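Local coordinates for protein endoglucanase (Mytilus edulis, PDB 1WC2) that cleaves internal beta-1,4-glucosidic linkages in cellulose and related beta-glucans such as lichenin, and also possesses expansin activity, at residues A50-M55 and L129-E134. Sequence-based numbering, arbitrary orientation.
Sequences AAASQM and LHLDLE
A51 and D132 form a hydrogen-bonded pair, between two non-hydrogen-bonded ones, of an antiparallel strand pairing buried near the centre of the chain, where A50-S53 runs beside L129-E134 at 162° between their directions. Two reciprocal bonds define the pair: A51 N reaches D132 O at 2.9 Å, and D132 N reaches A51 O at the same length. A third, from S53 N to H130 O (3.0 Å), extends the register. Between these same two residues the return bond is not backbone to backbone: H130 N donates to the hydroxyl S53 OG (3.2 Å, 163° at the hydrogen). The side-chain oxygen stands in for a carbonyl, put there by a chi1 of 50°, which tucks OG between the backbone N and carbonyl carbon, right before helix 54-57. With an alanine at S53, H130 N would probably be left without this acceptor just where the strand gives way to helix. Strands 94-100 and 14-22 flank the pair on its outer edges, as part of the double-psi beta-barrel of family 45 glycoside hydrolases. On the barrel face carrying A50, A52, L131 and L133, methyls meet: L131 CD2 lies 3.9 Å from A52 CB, and L133 CD2 approaches A50 CB. The other face carries A51 and D132, probably the proton donor, as in related family 45 enzymes; their CB atoms are 4.1 Å apart. In the given conformers H130 NE2 makes a bent bond to D132 OD1 (3.0 Å), the oxygen nearly in the ring plane, and ND1 is hydrogen-bonded to S18 OG on strand 14-22; because H130 and D132 each have a second conformer, the carboxylate's hold on the ring is doubtful.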
ATOM      1  N   ALA A  50      -2.469   3.106   2.639  1.00  6.61           N
ATOM      2  CA  ALA A  50      -1.832   2.910   1.344  1.00  6.76           C
ATOM      3  C   ALA A  50      -2.797   3.086   0.184  1.00  6.14           C
ATOM      4  O   ALA A  50      -4.002   2.878   0.313  1.00  6.17           O
ATOM      5  CB  ALA A  50      -1.222   1.526   1.274  1.00  7.05           C
ATOM      6  N   ALA A  51      -2.232   3.438  -0.964  1.00  6.04           N
ATOM      7  CA  ALA A  51      -2.906   3.369  -2.251  1.00  5.88           C
ATOM      8  C   ALA A  51      -2.397   2.126  -2.978  1.00  5.69           C
ATOM      9  O   ALA A  51      -1.190   1.974  -3.180  1.00  6.64           O
ATOM     10  CB  ALA A  51      -2.630   4.627  -3.069  1.00  6.42           C
ATOM     11  N   ALA A  52      -3.301   1.223  -3.358  1.00  5.60           N
ATOM     12  CA  ALA A  52      -2.919  -0.013  -4.051  1.00  5.63           C
ATOM     13  C   ALA A  52      -2.941   0.150  -5.569  1.00  4.84           C
ATOM     14  O   ALA A  52      -3.850   0.769  -6.128  1.00  5.40           O
ATOM     15  CB  ALA A  52      -3.857  -1.155  -3.658  1.00  6.28           C
ATOM     16  N   SER A  53      -1.957  -0.446  -6.232  1.00  5.05           N
ATOM     17  CA  SER A  53      -1.908  -0.492  -7.678  1.00  4.97           C
ATOM     18  C   SER A  53      -3.255  -1.000  -8.236  1.00  5.05           C
ATOM     19  O   SER A  53      -3.917  -1.867  -7.636  1.00  5.12           O
ATOM     20  CB  SER A  53      -0.712  -1.345  -8.135  1.00  4.96           C
ATOM     21  OG  SER A  53      -0.663  -2.615  -7.490  1.00  5.27           O
ATOM     22  N   GLN A  54      -3.653  -0.450  -9.391  1.00  5.02           N
ATOM     23  CA  GLN A  54      -5.017  -0.590  -9.913  1.00  5.08           C
ATOM     24  C   GLN A  54      -5.578  -2.007  -9.896  1.00  5.19           C
ATOM     25  O   GLN A  54      -6.683  -2.221  -9.394  1.00  5.67           O
ATOM     26  CB  GLN A  54      -5.097  -0.030 -11.345  1.00  5.50           C
ATOM     27  CG  GLN A  54      -6.451  -0.307 -12.060  1.00  6.40           C
ATOM     28  CD  GLN A  54      -7.634   0.479 -11.477  1.00  6.46           C
ATOM     29  OE1 GLN A  54      -7.758   1.687 -11.726  1.00  6.89           O
ATOM     30  NE2 GLN A  54      -8.506  -0.194 -10.719  1.00  7.29           N
ATOM     31  N   MET A  55      -4.884  -2.966 -10.489  1.00  5.32           N
ATOM     32  CA  MET A  55      -5.502  -4.290 -10.619  1.00  6.04           C
ATOM     33  C   MET A  55      -5.679  -5.001  -9.270  1.00  5.53           C
ATOM     34  O   MET A  55      -6.592  -5.821  -9.119  1.00  6.66           O
ATOM     35  CB  MET A  55      -4.702  -5.171 -11.579  0.50  6.17           C
ATOM     36  CG  MET A  55      -5.008  -4.920 -13.033  0.50  7.19           C
ATOM     37  SD  MET A  55      -6.684  -5.451 -13.441  0.50  9.60           S
ATOM     38  CE  MET A  55      -6.717  -6.963 -13.164  0.50  4.21           C
ATOM     39  N   LEU A 129       2.623  -6.629  -7.059  1.00  5.74           N
ATOM     40  CA  LEU A 129       1.845  -5.665  -6.268  1.00  5.64           C
ATOM     41  C   LEU A 129       2.733  -4.450  -5.986  1.00  5.49           C
ATOM     42  O   LEU A 129       3.939  -4.602  -5.751  1.00  5.72           O
ATOM     43  CB  LEU A 129       1.395  -6.297  -4.936  1.00  5.98           C
ATOM     44  CG  LEU A 129       0.658  -5.382  -3.948  1.00  6.49           C
ATOM     45  CD1 LEU A 129      -0.654  -4.864  -4.529  1.00  7.13           C
ATOM     46  CD2 LEU A 129       0.409  -6.122  -2.631  1.00  7.68           C
ATOM     47  N   HIS A 130       2.124  -3.259  -6.008  1.00  5.59           N
ATOM     48  CA  HIS A 130       2.776  -2.035  -5.564  1.00  5.70           C
ATOM     49  C   HIS A 130       1.861  -1.279  -4.606  1.00  5.90           C
ATOM     50  O   HIS A 130       0.664  -1.161  -4.870  1.00  5.91           O
ATOM     51  CB  HIS A 130       3.142  -1.126  -6.746  1.00  5.70           C
ATOM     52  CG  HIS A 130       3.883   0.100  -6.350  0.85  5.49           C
ATOM     53  ND1 HIS A 130       5.250   0.096  -6.172  0.85  5.56           N
ATOM     54  CD2 HIS A 130       3.449   1.345  -6.027  0.85  6.04           C
ATOM     55  CE1 HIS A 130       5.627   1.299  -5.767  0.85  6.27           C
ATOM     56  NE2 HIS A 130       4.557   2.075  -5.677  0.85  6.64           N
ATOM     57  N   LEU A 131       2.431  -0.766  -3.511  1.00  5.88           N
ATOM     58  CA  LEU A 131       1.692   0.098  -2.587  1.00  6.35           C
ATOM     59  C   LEU A 131       2.385   1.454  -2.464  1.00  6.23           C
ATOM     60  O   LEU A 131       3.585   1.525  -2.187  1.00  7.08           O
ATOM     61  CB  LEU A 131       1.590  -0.535  -1.198  1.00  6.99           C
ATOM     62  CG  LEU A 131       0.800  -1.845  -1.078  1.00  7.47           C
ATOM     63  CD1 LEU A 131       0.750  -2.250   0.387  1.00 10.14           C
ATOM     64  CD2 LEU A 131      -0.621  -1.762  -1.628  1.00  7.64           C
ATOM     65  N   ASP A 132       1.631   2.528  -2.683  1.00  6.09           N
ATOM     66  CA  ASP A 132       2.077   3.865  -2.311  1.00  6.37           C
ATOM     67  C   ASP A 132       1.707   4.028  -0.835  0.65  6.00           C
ATOM     68  O   ASP A 132       0.560   3.793  -0.453  0.65  6.03           O
ATOM     69  CB  ASP A 132       1.426   4.982  -3.155  0.65  7.40           C
ATOM     70  CG  ASP A 132       2.024   5.143  -4.565  0.65  7.49           C
ATOM     71  OD1 ASP A 132       3.059   4.542  -4.903  0.65  7.71           O
ATOM     72  OD2 ASP A 132       1.467   5.891  -5.403  0.65 11.59           O
ATOM     73  N   LEU A 133       2.686   4.371  -0.004  1.00  6.32           N
ATOM     74  CA  LEU A 133       2.495   4.464   1.440  1.00  6.73           C
ATOM     75  C   LEU A 133       2.394   5.923   1.876  1.00  7.02           C
ATOM     76  O   LEU A 133       3.304   6.714   1.636  1.00  7.58           O
ATOM     77  CB  LEU A 133       3.676   3.803   2.176  1.00  6.97           C
ATOM     78  CG  LEU A 133       4.075   2.385   1.721  1.00  7.54           C
ATOM     79  CD1 LEU A 133       5.280   1.878   2.511  1.00  9.13           C
ATOM     80  CD2 LEU A 133       2.908   1.441   1.839  1.00  8.76           C
ATOM     81  N   GLU A 134       1.295   6.282   2.529  1.00  7.13           N
ATOM     82  CA  GLU A 134       1.161   7.653   3.006  1.00  7.57           C
ATOM     83  C   GLU A 134       2.284   8.015   3.982  1.00  7.75           C
ATOM     84  O   GLU A 134       2.519   7.302   4.962  1.00  7.53           O
ATOM     85  CB  GLU A 134      -0.204   7.859   3.646  1.00  7.88           C
ATOM     86  CG  GLU A 134      -0.423   9.258   4.222  1.00  8.17           C
ATOM     87  CD  GLU A 134      -0.286  10.406   3.203  1.00  8.36           C
ATOM     88  OE1 GLU A 134      -0.830  10.294   2.075  1.00  9.18           O
ATOM     89  OE2 GLU A 134       0.372  11.425   3.517  1.00  9.54           O
TER